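Local coordinates for protein ribose-phosphate pyrophosphokinase (Mycobacterium smegmatis, PDB 5MP7) that probably makes phosphoribosyl pyrophosphate by moving the pyrophosphoryl group of ATP onto the 1-hydroxyl of ribose 5-phosphate, with magnesium as cofactor, at residues 182-185 with 186-190; 161-164 with 165-169; 243-246 with 247-250. All blocks are in the same frame, centred on the assembly; numbering follows the deposited sequence.

Contact 1 (182-185 with 186-190)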
loop_
_atom_site.group_PDB
_atom_site.type_symbol
_atom_site.label_atom_id
_atom_site.label_comp_id
_atom_site.label_asym_id
_atom_site.label_seq_id
_atom_site.Cartn_x
_atom_site.Cartn_y
_atom_site.Cartn_z
ATOM N N VAL A 182 21.916 59.373 -40.197
ATOM C CA VAL A 182 21.888 60.486 -41.168
ATOM C C VAL A 182 23.043 60.404 -42.181
ATOM O O VAL A 182 22.849 60.700 -43.348
ATOM C CB VAL A 182 21.850 61.855 -40.457
ATOM C CG1 VAL A 182 21.832 63.005 -41.450
ATOM C CG2 VAL A 182 20.620 61.937 -39.579
ATOM N N ARG A 183 24.210 59.956 -41.744
ATOM C CA ARG A 183 25.355 59.868 -42.630
ATOM C C ARG A 183 25.136 58.876 -43.765
ATOM O O ARG A 183 25.518 59.133 -44.899
ATOM C CB ARG A 183 26.631 59.489 -41.843
ATOM C CG ARG A 183 27.893 59.234 -42.685
ATOM C CD ARG A 183 28.243 60.411 -43.565
ATOM N NE ARG A 183 29.081 59.988 -44.682
ATOM C CZ ARG A 183 29.128 60.575 -45.893
ATOM N NH1 ARG A 183 28.393 61.650 -46.199
ATOM N NH2 ARG A 183 29.942 60.080 -46.828
ATOM N N VAL A 184 24.552 57.723 -43.453
ATOM C CA VAL A 184 24.311 56.717 -44.475
ATOM C C VAL A 184 23.251 57.262 -45.420
ATOM O O VAL A 184 23.361 57.110 -46.628
ATOM C CB VAL A 184 23.896 55.338 -43.891
ATOM C CG1 VAL A 184 23.601 54.360 -45.026
ATOM C CG2 VAL A 184 25.024 54.776 -43.020
ATOM N N ALA A 185 22.233 57.889 -44.855
ATOM C CA ALA A 185 21.185 58.500 -45.644
ATOM C C ALA A 185 21.739 59.514 -46.610
ATOM O O ALA A 185 21.289 59.582 -47.737
ATOM C CB ALA A 185 20.151 59.150 -44.742
ATOM N N GLU A 186 22.741 60.272 -46.164
ATOM C CA GLU A 186 23.460 61.215 -47.017
ATOM C C GLU A 186 24.138 60.514 -48.184
ATOM O O GLU A 186 24.108 61.006 -49.294
ATOM C CB GLU A 186 24.494 61.997 -46.195
ATOM C CG GLU A 186 24.988 63.306 -46.821
ATOM C CD GLU A 186 25.983 64.053 -45.920
ATOM O OE1 GLU A 186 25.755 65.259 -45.597
ATOM O OE2 GLU A 186 27.001 63.417 -45.509
ATOM N N LYS A 187 24.741 59.359 -47.932
ATOM C CA LYS A 187 25.346 58.540 -49.007
ATOM C C LYS A 187 24.316 58.078 -50.054
ATOM O O LYS A 187 24.589 58.081 -51.237
ATOM C CB LYS A 187 26.073 57.305 -48.438
ATOM C CG LYS A 187 27.342 57.596 -47.625
ATOM C CD LYS A 187 28.187 56.337 -47.342
ATOM C CE LYS A 187 29.280 55.961 -48.297
ATOM N NZ LYS A 187 30.007 57.044 -48.982
ATOM N N TRP A 188 23.131 57.712 -49.603
ATOM C CA TRP A 188 22.077 57.286 -50.504
ATOM C C TRP A 188 21.610 58.433 -51.377
ATOM O O TRP A 188 21.342 58.253 -52.553
ATOM C CB TRP A 188 20.880 56.747 -49.712
ATOM C CG TRP A 188 21.063 55.374 -49.233
ATOM C CD1 TRP A 188 22.136 54.878 -48.602
ATOM C CD2 TRP A 188 20.115 54.329 -49.304
ATOM N NE1 TRP A 188 21.932 53.566 -48.275
ATOM C CE2 TRP A 188 20.685 53.207 -48.701
ATOM C CE3 TRP A 188 18.835 54.231 -49.838
ATOM C CZ2 TRP A 188 20.024 51.985 -48.616
ATOM C CZ3 TRP A 188 18.180 53.022 -49.775
ATOM C CH2 TRP A 188 18.773 51.913 -49.163
ATOM N N ALA A 189 21.429 59.599 -50.774
ATOM C CA ALA A 189 20.965 60.778 -51.518
ATOM C C ALA A 189 21.932 61.098 -52.644
ATOM O O ALA A 189 21.500 61.437 -53.743
ATOM C CB ALA A 189 20.807 61.957 -50.602
ATOM N N ASP A 190 23.230 60.947 -52.390
ATOM C CA ASP A 190 24.260 61.127 -53.436
ATOM C C ASP A 190 24.108 60.082 -54.565
ATOM O O ASP A 190 24.124 60.420 -55.739
ATOM C CB ASP A 190 25.693 61.086 -52.844
ATOM C CG ASP A 190 26.057 62.344 -52.008
ATOM O OD1 ASP A 190 25.463 63.415 -52.239
ATOM O OD2 ASP A 190 26.951 62.287 -51.121
#

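Contact 2 (161-164 with 165-169)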
loop_
_atom_site.group_PDB
_atom_site.type_symbol
_atom_site.label_atom_id
_atom_site.label_comp_id
_atom_site.label_asym_id
_atom_site.label_seq_id
_atom_site.Cartn_x
_atom_site.Cartn_y
_atom_site.Cartn_z
ATOM N N GLY A 161 20.175 50.889 -56.687
ATOM C CA GLY A 161 20.000 50.454 -58.067
ATOM C C GLY A 161 18.561 50.038 -58.344
ATOM O O GLY A 161 17.990 50.396 -59.357
ATOM N N TYR A 162 17.958 49.303 -57.423
ATOM C CA TYR A 162 16.565 48.873 -57.579
ATOM C C TYR A 162 15.620 50.077 -57.485
ATOM O O TYR A 162 14.701 50.214 -58.284
ATOM C CB TYR A 162 16.218 47.823 -56.548
ATOM C CG TYR A 162 14.769 47.450 -56.506
ATOM C CD1 TYR A 162 13.891 48.141 -55.691
ATOM C CD2 TYR A 162 14.278 46.376 -57.242
ATOM C CE1 TYR A 162 12.550 47.804 -55.633
ATOM C CE2 TYR A 162 12.943 46.018 -57.180
ATOM C CZ TYR A 162 12.098 46.744 -56.366
ATOM O OH TYR A 162 10.778 46.429 -56.287
ATOM N N ILE A 163 15.837 50.932 -56.503
ATOM C CA ILE A 163 15.019 52.135 -56.338
ATOM C C ILE A 163 15.162 53.087 -57.522
ATOM O O ILE A 163 14.174 53.661 -57.962
ATOM C CB ILE A 163 15.354 52.864 -55.025
ATOM C CG1 ILE A 163 14.839 52.031 -53.848
ATOM C CG2 ILE A 163 14.724 54.243 -54.964
ATOM C CD1 ILE A 163 15.364 52.465 -52.508
ATOM N N GLY A 164 16.368 53.231 -58.055
ATOM C CA GLY A 164 16.594 53.966 -59.304
ATOM C C GLY A 164 15.855 53.418 -60.512
ATOM O O GLY A 164 15.300 54.194 -61.248
ATOM N N GLU A 165 15.806 52.088 -60.700
ATOM C CA GLU A 165 15.028 51.435 -61.796
ATOM C C GLU A 165 13.497 51.712 -61.698
ATOM O O GLU A 165 12.846 51.874 -62.722
ATOM C CB GLU A 165 15.189 49.887 -61.851
ATOM C CG GLU A 165 16.562 49.240 -62.096
ATOM C CD GLU A 165 16.578 47.665 -61.988
ATOM O OE1 GLU A 165 15.514 46.983 -62.139
ATOM O OE2 GLU A 165 17.683 47.075 -61.780
ATOM N N HIS A 166 12.932 51.761 -60.497
ATOM C CA HIS A 166 11.481 51.885 -60.358
ATOM C C HIS A 166 10.916 53.212 -59.904
ATOM O O HIS A 166 9.729 53.427 -60.032
ATOM C CB HIS A 166 10.980 50.790 -59.441
ATOM C CG HIS A 166 11.345 49.429 -59.906
ATOM N ND1 HIS A 166 10.781 48.847 -61.019
ATOM C CD2 HIS A 166 12.211 48.523 -59.407
ATOM C CE1 HIS A 166 11.284 47.637 -61.188
ATOM N NE2 HIS A 166 12.143 47.411 -60.213
ATOM N N TYR A 167 11.743 54.098 -59.380
ATOM C CA TYR A 167 11.263 55.390 -58.907
ATOM C C TYR A 167 12.089 56.570 -59.440
ATOM O O TYR A 167 12.050 57.648 -58.855
ATOM C CB TYR A 167 11.241 55.397 -57.378
ATOM C CG TYR A 167 10.338 54.351 -56.783
ATOM C CD1 TYR A 167 8.973 54.561 -56.690
ATOM C CD2 TYR A 167 10.847 53.128 -56.345
ATOM C CE1 TYR A 167 8.139 53.585 -56.179
ATOM C CE2 TYR A 167 10.017 52.149 -55.806
ATOM C CZ TYR A 167 8.661 52.390 -55.716
ATOM O OH TYR A 167 7.798 51.441 -55.196
ATOM N N ALA A 168 12.805 56.405 -60.556
ATOM C CA ALA A 168 13.530 57.527 -61.186
ATOM C C ALA A 168 12.604 58.710 -61.536
ATOM O O ALA A 168 12.992 59.872 -61.450
ATOM C CB ALA A 168 14.263 57.064 -62.438
ATOM N N ASP A 169 11.372 58.392 -61.929
ATOM C CA ASP A 169 10.379 59.393 -62.349
ATOM C C ASP A 169 9.929 60.289 -61.199
ATOM O O ASP A 169 9.422 61.378 -61.434
ATOM C CB ASP A 169 9.129 58.707 -62.956
ATOM C CG ASP A 169 9.463 57.709 -64.079
ATOM O OD1 ASP A 169 10.554 57.821 -64.683
ATOM O OD2 ASP A 169 8.638 56.806 -64.328
#

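Contact 3 (243-246 with 247-250)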
loop_
_atom_site.group_PDB
_atom_site.type_symbol
_atom_site.label_atom_id
_atom_site.label_comp_id
_atom_site.label_asym_id
_atom_site.label_seq_id
_atom_site.Cartn_x
_atom_site.Cartn_y
_atom_site.Cartn_z
ATOM N N VAL A 243 6.731 56.565 -40.718
ATOM C CA VAL A 243 5.838 56.595 -41.872
ATOM C C VAL A 243 4.658 57.492 -41.575
ATOM O O VAL A 243 4.308 58.318 -42.400
ATOM C CB VAL A 243 5.325 55.194 -42.228
ATOM C CG1 VAL A 243 4.183 55.260 -43.243
ATOM C CG2 VAL A 243 6.469 54.377 -42.803
ATOM N N ASN A 244 4.075 57.307 -40.397
ATOM C CA ASN A 244 2.918 58.069 -39.973
ATOM C C ASN A 244 3.240 59.574 -39.861
ATOM O O ASN A 244 2.447 60.426 -40.236
ATOM C CB ASN A 244 2.421 57.526 -38.635
ATOM C CG ASN A 244 1.494 58.496 -37.927
ATOM O OD1 ASN A 244 0.439 58.796 -38.443
ATOM N ND2 ASN A 244 1.906 59.032 -36.757
ATOM N N LEU A 245 4.428 59.881 -39.348
ATOM C CA LEU A 245 4.911 61.270 -39.237
ATOM C C LEU A 245 5.094 61.916 -40.595
ATOM O O LEU A 245 4.817 63.096 -40.754
ATOM C CB LEU A 245 6.246 61.320 -38.490
ATOM C CG LEU A 245 6.297 62.223 -37.274
ATOM C CD1 LEU A 245 5.362 61.756 -36.168
ATOM C CD2 LEU A 245 7.737 62.206 -36.790
ATOM N N LEU A 246 5.638 61.165 -41.548
ATOM C CA LEU A 246 5.892 61.700 -42.896
ATOM C C LEU A 246 4.558 61.932 -43.619
ATOM O O LEU A 246 4.422 62.904 -44.350
ATOM C CB LEU A 246 6.770 60.768 -43.713
ATOM C CG LEU A 246 8.206 60.647 -43.231
ATOM C CD1 LEU A 246 8.879 59.454 -43.883
ATOM C CD2 LEU A 246 8.991 61.916 -43.497
ATOM N N ARG A 247 3.593 61.064 -43.335
ATOM C CA ARG A 247 2.242 61.161 -43.854
ATOM C C ARG A 247 1.584 62.422 -43.381
ATOM O O ARG A 247 1.042 63.177 -44.172
ATOM C CB ARG A 247 1.416 59.971 -43.345
ATOM C CG ARG A 247 0.063 59.734 -43.998
ATOM C CD ARG A 247 -0.646 58.480 -43.402
ATOM N NE ARG A 247 -0.976 58.539 -41.955
ATOM C CZ ARG A 247 -1.469 59.581 -41.254
ATOM N NH1 ARG A 247 -1.799 60.742 -41.819
ATOM N NH2 ARG A 247 -1.681 59.445 -39.933
ATOM N N GLU A 248 1.654 62.643 -42.078
ATOM C CA GLU A 248 1.171 63.872 -41.470
ATOM C C GLU A 248 1.830 65.134 -41.990
ATOM O O GLU A 248 1.245 66.183 -41.928
ATOM C CB GLU A 248 1.356 63.817 -39.970
ATOM C CG GLU A 248 0.170 63.092 -39.394
ATOM C CD GLU A 248 0.355 62.425 -38.045
ATOM O OE1 GLU A 248 1.245 62.827 -37.266
ATOM O OE2 GLU A 248 -0.441 61.501 -37.757
ATOM N N ASP A 249 3.051 65.033 -42.483
ATOM C CA ASP A 249 3.743 66.200 -43.021
ATOM C C ASP A 249 3.573 66.353 -44.528
ATOM O O ASP A 249 4.249 67.172 -45.155
ATOM C CB ASP A 249 5.208 66.174 -42.620
ATOM C CG ASP A 249 5.421 66.661 -41.199
ATOM O OD1 ASP A 249 5.426 67.898 -41.045
ATOM O OD2 ASP A 249 5.562 65.847 -40.254
ATOM N N GLY A 250 2.648 65.583 -45.103
ATOM C CA GLY A 250 2.220 65.786 -46.483
ATOM C C GLY A 250 3.059 65.109 -47.529
ATOM O O GLY A 250 3.131 65.583 -48.662
#

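Contact 1 (182-185 with 186-190)
Glu186 reaches back one turn of helix 182-191 to Arg183 and forms a salt bridge between side chains three residues apart. Its CG lies anti to the backbone N (chi1 -161°) and the chain runs extended from there, bringing OE2 to the guanidinium at its edge, near the plane. The modelled separation of NH1 of Arg183 and OE2 of Glu186, 2.4 Å, is too short to be taken literally at this resolution; the pairing is clear, its exact length doubtful. The carboxylate plane stands 73° from that of the guanidinium, so the two groups are not laid flat against each other and a single NH1 to OE2 contact carries the bridge. Glu186 N also bonds to Val182 O, in the ordinary helical way. Lys187 follows on another side of the same guanidinium: its CG sits over one face, 3.7 Å from Arg183 NH2. Its chain then bends, leaving NZ 3.7 Å from that same NH2, a like-charged approach that the carboxylate of Glu186 may partly offset. Trp188 lies alongside Val184, both side chains pointing the same way, with Val184 CG1 3.9 Å from CD1 of the indole. In the backbone of the same pair Trp188 N bonds to Val184 O at 3.0 Å. Ala189 N continues the i to i+4 pattern to Ala185 O at 3.0 Å. Charged Arg183, Glu186 and Lys187 thus occupy the outer part of the helix, while its buried side meets the sheet. As the helix of a beta-alpha-beta crossover between strands 172-176 and 197-202, it sets Ala185 against Val174, Ser176, Leu197 and Thr229, and Trp188 between Thr229 and Leu159 and Thr160 of helix 156-167.

Contact 2 (161-164 with 165-169)
This is a local aromatic and backbone contact in the last turns of helix 156-167, which packs against the mixed sheet: Tyr162 and His166, four residues apart, cross obliquely, and Ile163 meets Tyr167 one step on. The imidazole comes over one face of the phenol ring, toward its rim, with His166 CD2 3.4 Å from Tyr162 CE2. Ring centroids are 4.5 Å apart and the planes meet at 59°, an inclined pairing. Tyr162 holds CG anti to its own N (chi1 172°), which carries the ring forward along the helix, while His166 takes a different position, CG anti to the carbonyl carbon (chi1 -57°), and leans back to meet it. His166 CD2 also lies 3.2 Å from Tyr162 O, the carbonyl that accepts His166 N. Beside this pair, Ile163 CG2 touches Tyr167 CD2 at 4.3 Å, and Ile163 O takes the N-H of Tyr167 at 2.8 Å while lying near the plane of the Tyr167 ring, at its edge. Further along the backbone bonding fades: Ala168 N to Gly164 O is a weak bond of 3.4 Å. Ile163 and Tyr167 face strand 253-258, touching Ala257 and Ile255 respectively; Tyr162 rests on Ile280, Thr297 and Leu299. Both phenol hydroxyls bond to one carboxylate, Tyr162 OH to OE2 and Tyr167 OH to OE1 of Glu278. Chemically, this shared acid ties the far ends of both tyrosines to strand 278-282, and its negative charge probably polarises both hydroxyls.

Contact 3 (243-246 with 247-250)
A Schellman motif closes helix 237-248, with Gly250 as the C-prime residue in its positive-phi conformation (phi 86°). Two bonds define the ending: Ala251 N returns to Leu246 O, and Gly250 N reaches Arg247 O at 3.0 Å, while the backbone of Gly250 also bonds to Gly223 within the cap. Just before it, the regular helix is still sound. Arg247 N bonds to Val243 O and Glu248 N to Asn244 O. The next donor marks the change of course, since Asp249 N divides itself between Leu245 O and Leu246 O, each at 3.1 Å and each weak. On the outer surface Asn244, Arg247 and Glu248 gather into a polar cluster. Arg247 sends CG anti to its N (chi1 -168°) and bends at chi3, so the guanidinium folds back over the helix with Asn244 O above the centre of one face. From there NH2 forms a salt bridge with Glu248 OE2 at 3.2 Å. The side-chain amide of Asn244 stands beside both groups, its plane 89° from the Glu248 carboxylate and oblique to the guanidinium. On the inner surface the helix, part of the PRTase-like fold, covers strand 225-230: Leu246 touches Cys226 and Leu228, and Val243 adds Val254 and Ile256 of strand 253-258. Leu245 leans on Asn215 and Val217 of strand 215-218, its side chain about 7 Å from that of Lys202, the predicted active-site lysine. Asp249 turns its carboxylate back toward the helix end, where OD2 comes to 2.9 Å from Leu245 O, two acceptors facing each other without a hydrogen bond.

Following the chain from the N terminus, contact 2 (161-169) comes first, then contact 1 (182-190), then contact 3 (243-250). Contact 1 lies within one helix, and contacts 2 and 3 run from a helix into the turn after it, so none closes a long loop, and they stand in series without nesting or crossing. Contacts 1 and 2 touch: the indole of Trp188 packs on Ile163, CZ3 to CD1 4.0 Å, joining helices 182-191 and 156-167 directly. Contact 3 stands apart, its nearest atoms about 11 Å from contact 1 and about 13 Å from contact 2. All three helices pack on the seven-stranded mixed sheet, whose strands 225-230 and 253-258 link contact 3 to contacts 1 and 2 respectively.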